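Local coordinates for protein guanine deaminase (Escherichia coli, PDB 6OHB) that hydrolyses guanine to xanthine and ammonia with the help of one zinc ion per subunit, a step of purine breakdown, at residues D80-H84 / V234-L238; F297-L303 / E342-L347; G323-D327 / M336-L340. One frame throughout, in Å; residues are numbered along the deposited sequence.

Contact 1 (D80-H84 / V234-L238); sequences DTHIH and VHTHL. With ZN (zinc ion), chain E.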
loop_
_atom_site.group_PDB
_atom_site.type_symbol
_atom_site.label_atom_id
_atom_site.label_comp_id
_atom_site.label_asym_id
_atom_site.label_seq_id
_atom_site.Cartn_x
_atom_site.Cartn_y
_atom_site.Cartn_z
ATOM N N ASP A 80 4.060 15.907 7.889
ATOM C CA ASP A 80 5.017 14.895 7.451
ATOM C C ASP A 80 6.359 15.180 8.121
ATOM O O ASP A 80 7.047 16.137 7.754
ATOM C CB ASP A 80 5.146 14.932 5.929
ATOM C CG ASP A 80 5.819 13.695 5.359
ATOM O OD1 ASP A 80 6.625 13.051 6.071
ATOM O OD2 ASP A 80 5.542 13.376 4.183
ATOM N N THR A 81 6.759 14.326 9.064
ATOM C CA THR A 81 7.888 14.654 9.930
ATOM C C THR A 81 9.248 14.165 9.427
ATOM O O THR A 81 10.248 14.398 10.114
ATOM C CB THR A 81 7.653 14.111 11.344
ATOM O OG1 THR A 81 7.524 12.683 11.308
ATOM C CG2 THR A 81 6.398 14.732 11.960
ATOM N N HIS A 82 9.330 13.531 8.256
ATOM C CA HIS A 82 10.633 13.197 7.667
ATOM C C HIS A 82 10.434 12.896 6.187
ATOM O O HIS A 82 9.796 11.898 5.839
ATOM C CB HIS A 82 11.292 12.016 8.382
ATOM C CG HIS A 82 12.617 11.620 7.802
ATOM N ND1 HIS A 82 13.756 12.381 7.950
ATOM C CD2 HIS A 82 12.979 10.543 7.064
ATOM C CE1 HIS A 82 14.764 11.789 7.334
ATOM N NE2 HIS A 82 14.320 10.670 6.790
ATOM N N ILE A 83 10.985 13.747 5.329
ATOM C CA ILE A 83 10.886 13.562 3.887
ATOM C C ILE A 83 12.113 14.200 3.248
ATOM O O ILE A 83 12.607 15.229 3.718
ATOM C CB ILE A 83 9.554 14.137 3.348
ATOM C CG1 ILE A 83 9.426 13.905 1.841
ATOM C CG2 ILE A 83 9.397 15.612 3.718
ATOM C CD1 ILE A 83 8.051 14.236 1.290
ATOM N N HIS A 84 12.628 13.562 2.197
ATOM C CA HIS A 84 13.821 14.018 1.485
ATOM C C HIS A 84 13.379 14.713 0.191
ATOM O O HIS A 84 12.827 14.071 -0.707
ATOM C CB HIS A 84 14.767 12.844 1.196
ATOM C CG HIS A 84 15.350 12.175 2.416
ATOM N ND1 HIS A 84 16.661 12.356 2.811
ATOM C CD2 HIS A 84 14.828 11.270 3.276
ATOM C CE1 HIS A 84 16.906 11.623 3.882
ATOM N NE2 HIS A 84 15.809 10.963 4.190
ATOM N N VAL A 234 16.597 20.468 15.008
ATOM C CA VAL A 234 17.632 19.482 14.724
ATOM C C VAL A 234 16.940 18.287 14.086
ATOM O O VAL A 234 15.872 17.870 14.541
ATOM C CB VAL A 234 18.394 19.062 15.998
ATOM C CG1 VAL A 234 19.368 17.937 15.694
ATOM C CG2 VAL A 234 19.109 20.263 16.615
ATOM N N HIS A 235 17.541 17.737 13.035
ATOM C CA HIS A 235 16.879 16.695 12.257
ATOM C C HIS A 235 17.928 15.725 11.739
ATOM O O HIS A 235 18.801 16.127 10.964
ATOM C CB HIS A 235 16.101 17.324 11.099
ATOM C CG HIS A 235 15.274 16.352 10.324
ATOM N ND1 HIS A 235 14.860 16.592 9.031
ATOM C CD2 HIS A 235 14.775 15.139 10.661
ATOM C CE1 HIS A 235 14.139 15.570 8.608
ATOM N NE2 HIS A 235 14.074 14.675 9.577
ATOM N N THR A 236 17.841 14.453 12.132
ATOM C CA THR A 236 18.814 13.491 11.622
ATOM C C THR A 236 18.225 12.087 11.650
ATOM O O THR A 236 17.139 11.868 12.182
ATOM C CB THR A 236 20.126 13.565 12.425
ATOM O OG1 THR A 236 21.143 12.813 11.755
ATOM C CG2 THR A 236 19.932 13.022 13.837
ATOM N N HIS A 237 18.960 11.130 11.076
ATOM C CA HIS A 237 18.567 9.723 11.081
ATOM C C HIS A 237 19.180 9.018 12.299
ATOM O O HIS A 237 20.271 9.378 12.751
ATOM C CB HIS A 237 19.014 9.023 9.788
ATOM C CG HIS A 237 18.269 9.443 8.548
ATOM N ND1 HIS A 237 18.668 10.497 7.750
ATOM C CD2 HIS A 237 17.186 8.901 7.935
ATOM C CE1 HIS A 237 17.849 10.600 6.716
ATOM N NE2 HIS A 237 16.938 9.647 6.806
ATOM N N LEU A 238 18.477 8.009 12.838
ATOM C CA LEU A 238 18.969 7.327 14.035
ATOM C C LEU A 238 18.490 5.881 14.091
ATOM O O LEU A 238 17.282 5.636 14.057
ATOM C CB LEU A 238 18.525 8.066 15.309
ATOM C CG LEU A 238 18.881 7.450 16.670
ATOM C CD1 LEU A 238 20.376 7.548 16.920
ATOM C CD2 LEU A 238 18.105 8.144 17.785
HETATM ZN ZN ZN E . 15.398 9.615 5.464
#
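The His82 ring is held at its two nitrogens by different partners: ND1 by His235 and NE2 by the zinc ion that it shares with His237. His82 ND1 donates a hydrogen bond to His235 NE2 (2.8 Å, 170° at the hydrogen); the acceptor lies in the plane of the His82 ring, whereas the donor is tilted from the plane of His235. These two rings meet rim to rim, steeply inclined to each other, and neither covers the other's face. On its far side His82 binds the zinc ion through NE2 at 2.0 Å and turns an edge to the face of His237 in an offset edge-to-face pair, planes at 90° and centroids 4.4 Å apart. His237 NE2 binds the zinc ion at 2.0 Å and His84 NE2 at 1.9 Å, their ring planes only modestly inclined, meeting rim to rim without stacking. The extended first torsion of His82 (chi1 179°) sends the ring toward strand 233-238, where the bond to His235, a second-shell residue, probably fixes the rotation of this zinc ligand. The His-X-His pair on one strand and a third histidine on another are characteristic of the amidohydrolase barrel; Asp327 completes the site. Phe141 packs against the rings of His84, His235 and His237. Strand 73-84 runs beside strand 135-141, while strand 233-238 lies between strands 203-208 and 272-274.

Contact 2 (F297-L303 / E342-L347); sequences FCPTSNL and EAYKVL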
loop_
_atom_site.group_PDB
_atom_site.type_symbol
_atom_site.label_atom_id
_atom_site.label_comp_id
_atom_site.label_asym_id
_atom_site.label_seq_id
_atom_site.Cartn_x
_atom_site.Cartn_y
_atom_site.Cartn_z
ATOM N N PHE A 297 8.430 8.292 12.712
ATOM C CA PHE A 297 8.042 6.936 12.338
ATOM C C PHE A 297 7.777 6.894 10.836
ATOM O O PHE A 297 6.896 7.604 10.339
ATOM C CB PHE A 297 6.810 6.541 13.162
ATOM C CG PHE A 297 6.294 5.139 12.926
ATOM C CD1 PHE A 297 7.050 4.173 12.284
ATOM C CD2 PHE A 297 5.022 4.797 13.374
ATOM C CE1 PHE A 297 6.544 2.894 12.083
ATOM C CE2 PHE A 297 4.514 3.532 13.177
ATOM C CZ PHE A 297 5.270 2.577 12.531
ATOM N N CYS A 298 8.534 6.062 10.109
ATOM C CA CYS A 298 8.401 5.928 8.656
ATOM C C CYS A 298 8.229 4.460 8.290
ATOM O O CYS A 298 9.212 3.781 7.941
ATOM C CB CYS A 298 9.628 6.485 7.927
ATOM S SG CYS A 298 10.384 7.980 8.590
ATOM N N PRO A 299 6.992 3.948 8.300
ATOM C CA PRO A 299 6.820 2.500 8.086
ATOM C C PRO A 299 7.154 2.032 6.674
ATOM O O PRO A 299 7.691 0.925 6.503
ATOM C CB PRO A 299 5.345 2.266 8.432
ATOM C CG PRO A 299 4.694 3.605 8.255
ATOM C CD PRO A 299 5.731 4.609 8.674
ATOM N N THR A 300 6.868 2.845 5.654
ATOM C CA THR A 300 7.005 2.388 4.272
ATOM C C THR A 300 8.457 2.073 3.922
ATOM O O THR A 300 8.766 0.985 3.421
ATOM C CB THR A 300 6.434 3.439 3.318
ATOM O OG1 THR A 300 5.052 3.652 3.613
ATOM C CG2 THR A 300 6.562 2.979 1.870
ATOM N N SER A 301 9.363 3.020 4.175
ATOM C CA SER A 301 10.773 2.763 3.914
ATOM C C SER A 301 11.335 1.700 4.854
ATOM O O SER A 301 12.202 0.918 4.449
ATOM C CB SER A 301 11.581 4.060 4.006
ATOM O OG SER A 301 12.001 4.310 5.333
ATOM N N ASN A 302 10.844 1.634 6.098
ATOM C CA ASN A 302 11.283 0.562 6.991
ATOM C C ASN A 302 10.983 -0.807 6.388
ATOM O O ASN A 302 11.772 -1.749 6.534
ATOM C CB ASN A 302 10.617 0.681 8.363
ATOM C CG ASN A 302 11.092 1.890 9.158
ATOM O OD1 ASN A 302 12.034 2.589 8.774
ATOM N ND2 ASN A 302 10.432 2.139 10.278
ATOM N N LEU A 303 9.844 -0.938 5.705
ATOM C CA LEU A 303 9.493 -2.230 5.127
ATOM C C LEU A 303 10.232 -2.490 3.815
ATOM O O LEU A 303 10.724 -3.603 3.592
ATOM C CB LEU A 303 7.982 -2.319 4.923
ATOM C CG LEU A 303 7.145 -2.544 6.182
ATOM C CD1 LEU A 303 5.663 -2.578 5.841
ATOM C CD2 LEU A 303 7.567 -3.825 6.878
ATOM N N GLU A 342 0.498 1.698 6.097
ATOM C CA GLU A 342 1.705 0.897 6.304
ATOM C C GLU A 342 2.049 0.788 7.785
ATOM O O GLU A 342 2.485 -0.275 8.253
ATOM C CB GLU A 342 2.881 1.486 5.527
ATOM C CG GLU A 342 2.668 1.538 4.024
ATOM C CD GLU A 342 2.564 0.160 3.397
ATOM O OE1 GLU A 342 3.390 -0.711 3.740
ATOM O OE2 GLU A 342 1.659 -0.046 2.559
ATOM N N ALA A 343 1.850 1.873 8.538
ATOM C CA ALA A 343 2.054 1.820 9.981
ATOM C C ALA A 343 1.130 0.797 10.622
ATOM O O ALA A 343 1.535 0.057 11.526
ATOM C CB ALA A 343 1.832 3.199 10.598
ATOM N N TYR A 344 -0.124 0.752 10.169
ATOM C CA TYR A 344 -1.068 -0.232 10.680
ATOM C C TYR A 344 -0.578 -1.656 10.422
ATOM O O TYR A 344 -0.681 -2.521 11.301
ATOM C CB TYR A 344 -2.444 -0.000 10.050
ATOM C CG TYR A 344 -3.512 -0.938 10.558
ATOM C CD1 TYR A 344 -3.715 -2.187 9.967
ATOM C CD2 TYR A 344 -4.317 -0.583 11.634
ATOM C CE1 TYR A 344 -4.691 -3.055 10.439
ATOM C CE2 TYR A 344 -5.296 -1.440 12.110
ATOM C CZ TYR A 344 -5.478 -2.673 11.512
ATOM O OH TYR A 344 -6.452 -3.524 11.987
ATOM N N LYS A 345 -0.043 -1.925 9.226
ATOM C CA LYS A 345 0.472 -3.279 8.973
ATOM C C LYS A 345 1.685 -3.595 9.851
ATOM O O LYS A 345 1.786 -4.697 10.410
ATOM C CB LYS A 345 0.811 -3.475 7.494
ATOM C CG LYS A 345 -0.404 -3.451 6.579
ATOM C CD LYS A 345 0.019 -3.492 5.125
ATOM C CE LYS A 345 -0.728 -2.470 4.298
ATOM N NZ LYS A 345 0.100 -2.025 3.148
ATOM N N VAL A 346 2.612 -2.644 9.987
ATOM C CA VAL A 346 3.788 -2.861 10.832
ATOM C C VAL A 346 3.365 -3.187 12.264
ATOM O O VAL A 346 3.870 -4.137 12.896
ATOM C CB VAL A 346 4.693 -1.612 10.776
ATOM C CG1 VAL A 346 5.577 -1.516 12.009
ATOM C CG2 VAL A 346 5.523 -1.601 9.494
ATOM N N LEU A 347 2.390 -2.441 12.784
ATOM C CA LEU A 347 1.976 -2.647 14.164
ATOM C C LEU A 347 1.178 -3.936 14.325
ATOM O O LEU A 347 1.294 -4.613 15.354
ATOM C CB LEU A 347 1.198 -1.426 14.645
ATOM C CG LEU A 347 2.206 -0.275 14.649
ATOM C CD1 LEU A 347 1.533 1.089 14.687
ATOM C CD2 LEU A 347 3.204 -0.451 15.796
#
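Glu342 lies against Thr300 and Pro299 from its first side-chain carbon onward. Glu342 CB is 3.6 Å from Thr300 OG1 and 3.9 Å from Pro299 CB, and Glu342 CG comes nearer to the threonine, 3.2 Å from Thr300 OG1. There the chain bends (chi2 -65°), and the carboxylate is carried over the end of Leu303, Glu342 OE1 resting 3.6 Å from Leu303 CD1. Glu342 OE2 forms a salt bridge with Lys345 NZ one turn further along the same helix (2.6 Å), the ammonium group standing 49° out of the carboxylate plane. OE2 also pairs with Lys345 of the second subunit, and the reciprocal bridge gives two carboxylates and two ammonium groups facing one another across the dimer interface. With an alanine here, the lysines of both subunits would probably be left without their carboxylate partner, and Leu303 and Thr300 would lose the chain that covers them. Beyond the glutamate the side chains that meet are apolar. Pro299 CG lies 3.7 Å from Ala343 CB, and that methyl also touches Phe297 CE2 at 3.7 Å. Leu303 CD1 lies alongside Val346 CG2 (3.8 Å), the two chains running antiparallel, while Val346 CG1 and Leu347 CD1 meet the edge of the Phe297 ring. Phe297 ends barrel strand 294-297, and helix 299-304 starts directly after it, Cys298 at the N-cap. Beside them lies the paired strand 321-324, which helix 336-349 follows; its Met324 touches Phe297, Pro299 and Ala343.

Contact 3 (G323-D327 / M336-L340); sequences GMGTD and MLQTL. With ZN (zinc ion), chain E.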
loop_
_atom_site.group_PDB
_atom_site.type_symbol
_atom_site.label_atom_id
_atom_site.label_comp_id
_atom_site.label_asym_id
_atom_site.label_seq_id
_atom_site.Cartn_x
_atom_site.Cartn_y
_atom_site.Cartn_z
ATOM N N GLY A 323 5.928 11.274 15.449
ATOM C CA GLY A 323 5.199 11.713 14.280
ATOM C C GLY A 323 5.461 10.770 13.111
ATOM O O GLY A 323 6.332 9.893 13.171
ATOM N N MET A 324 4.681 10.945 12.047
ATOM C CA MET A 324 4.768 10.098 10.862
ATOM C C MET A 324 5.581 10.775 9.761
ATOM O O MET A 324 5.400 11.962 9.487
ATOM C CB MET A 324 3.373 9.763 10.326
ATOM C CG MET A 324 2.432 9.103 11.327
ATOM S SD MET A 324 3.026 7.529 11.969
ATOM C CE MET A 324 3.284 6.616 10.443
ATOM N N GLY A 325 6.468 10.011 9.131
ATOM C CA GLY A 325 7.224 10.489 7.989
ATOM C C GLY A 325 7.122 9.511 6.836
ATOM O O GLY A 325 6.909 8.315 7.025
ATOM N N THR A 326 7.228 10.045 5.623
ATOM C CA THR A 326 7.192 9.216 4.418
ATOM C C THR A 326 8.539 8.622 3.963
ATOM O O THR A 326 8.513 7.595 3.266
ATOM C CB THR A 326 6.579 10.003 3.250
ATOM O OG1 THR A 326 7.331 11.197 3.014
ATOM C CG2 THR A 326 5.130 10.364 3.537
ATOM N N ASP A 327 9.686 9.180 4.393
ATOM C CA ASP A 327 11.022 8.998 3.774
ATOM C C ASP A 327 10.892 8.890 2.268
ATOM O O ASP A 327 11.393 7.951 1.653
ATOM C CB ASP A 327 11.878 7.846 4.360
ATOM C CG ASP A 327 13.363 8.322 4.607
ATOM O OD1 ASP A 327 13.703 9.365 4.124
ATOM O OD2 ASP A 327 14.282 7.780 5.205
ATOM N N MET A 336 -0.173 10.659 3.232
ATOM C CA MET A 336 -0.194 10.326 4.651
ATOM C C MET A 336 -1.152 9.176 4.951
ATOM O O MET A 336 -0.884 8.356 5.836
ATOM C CB MET A 336 -0.576 11.566 5.465
ATOM C CG MET A 336 -0.539 11.396 6.985
ATOM S SD MET A 336 1.082 11.002 7.677
ATOM C CE MET A 336 2.166 12.025 6.682
ATOM N N LEU A 337 -2.278 9.101 4.235
ATOM C CA LEU A 337 -3.218 8.008 4.472
ATOM C C LEU A 337 -2.554 6.661 4.216
ATOM O O LEU A 337 -2.683 5.725 5.017
ATOM C CB LEU A 337 -4.471 8.181 3.608
ATOM C CG LEU A 337 -5.259 9.485 3.782
ATOM C CD1 LEU A 337 -6.385 9.570 2.761
ATOM C CD2 LEU A 337 -5.804 9.606 5.195
ATOM N N GLN A 338 -1.838 6.548 3.095
ATOM C CA GLN A 338 -1.120 5.317 2.789
ATOM C C GLN A 338 -0.000 5.061 3.792
ATOM O O GLN A 338 0.267 3.904 4.148
ATOM C CB GLN A 338 -0.576 5.386 1.360
ATOM C CG GLN A 338 -1.673 5.548 0.323
ATOM C CD GLN A 338 -1.153 5.535 -1.100
ATOM O OE1 GLN A 338 -0.407 6.423 -1.509
ATOM N NE2 GLN A 338 -1.552 4.526 -1.865
ATOM N N THR A 339 0.666 6.126 4.261
ATOM C CA THR A 339 1.683 5.966 5.302
ATOM C C THR A 339 1.088 5.352 6.562
ATOM O O THR A 339 1.687 4.460 7.177
ATOM C CB THR A 339 2.344 7.309 5.622
ATOM O OG1 THR A 339 2.908 7.861 4.428
ATOM C CG2 THR A 339 3.447 7.131 6.653
ATOM N N LEU A 340 -0.096 5.816 6.961
ATOM C CA LEU A 340 -0.739 5.250 8.139
ATOM C C LEU A 340 -1.207 3.826 7.875
ATOM O O LEU A 340 -1.203 2.994 8.786
ATOM C CB LEU A 340 -1.906 6.130 8.573
ATOM C CG LEU A 340 -1.556 7.546 9.031
ATOM C CD1 LEU A 340 -2.819 8.399 9.085
ATOM C CD2 LEU A 340 -0.849 7.525 10.382
HETATM ZN ZN ZN E . 15.398 9.615 5.464
#
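Met324 makes the dense half of this contact, meeting three residues of helix 336-340 with successive parts of one side chain. Met324 CB lies 3.7 Å from Met336 SD, Met324 CG 3.8 Å from Leu340 CD2, and the methyl Met324 CE 3.8 Å from Thr339 CG2. Bends at chi2 (-60°) and chi3 (-56°) bring that methyl round to the threonine, whose own side chain runs antiparallel to it. Met336, itself folded at the same two torsions, offers its sulfur rather than its tip. Strand 321-324 is the eighth strand of the amidohydrolase (TIM) barrel, helix 336-349 packs on its outer side, and the metal-binding aspartate follows at the carboxyl end of the strand, as is usual in this superfamily. Toward that end the packing thins, although every touching residue is still buried. Gly325 O lies 3.7 Å from Thr339 CG2, and Thr326 contributes a single methyl, CG2, 3.5 Å from Thr339 OG1, the two threonine side chains standing roughly perpendicular. Neither hydroxyl bonds across: that of Thr339 is held by Asn335 O, that of Thr326 by Asp80 OD2. Asp327 makes no contact with the helix segment. Its carboxylate faces the opposite way and is modelled with both Asp327 OD1 and OD2 2.2 Å from the zinc ion, though the exact placing of OD1 is doubtful, in a coordination shell shared with His82, His84 and His237.

In the fold
The three contacts lie between the metal centre of the barrel and its dimer interface. Contact 1, whose segments come first along the chain, joins strands 73-84 and 233-238 within the barrel. Contact 3, nested inside the loop closed by contact 2, is centred about 12 Å from contact 1, and both reach the zinc ion; a probable backbone hydrogen bond from Thr81 to Met324 joins the first and last barrel strands. Contact 2, centred about 8 Å from contact 3 and 15 Å from contact 1, shares helix 336-349 with contact 3, and probable backbone bonds of Phe297 with Gly323 and Gly325 tie their strands. Strand 321-324 and helix 336-349 thus span from near zinc-binding Asp327 to the subunit interface.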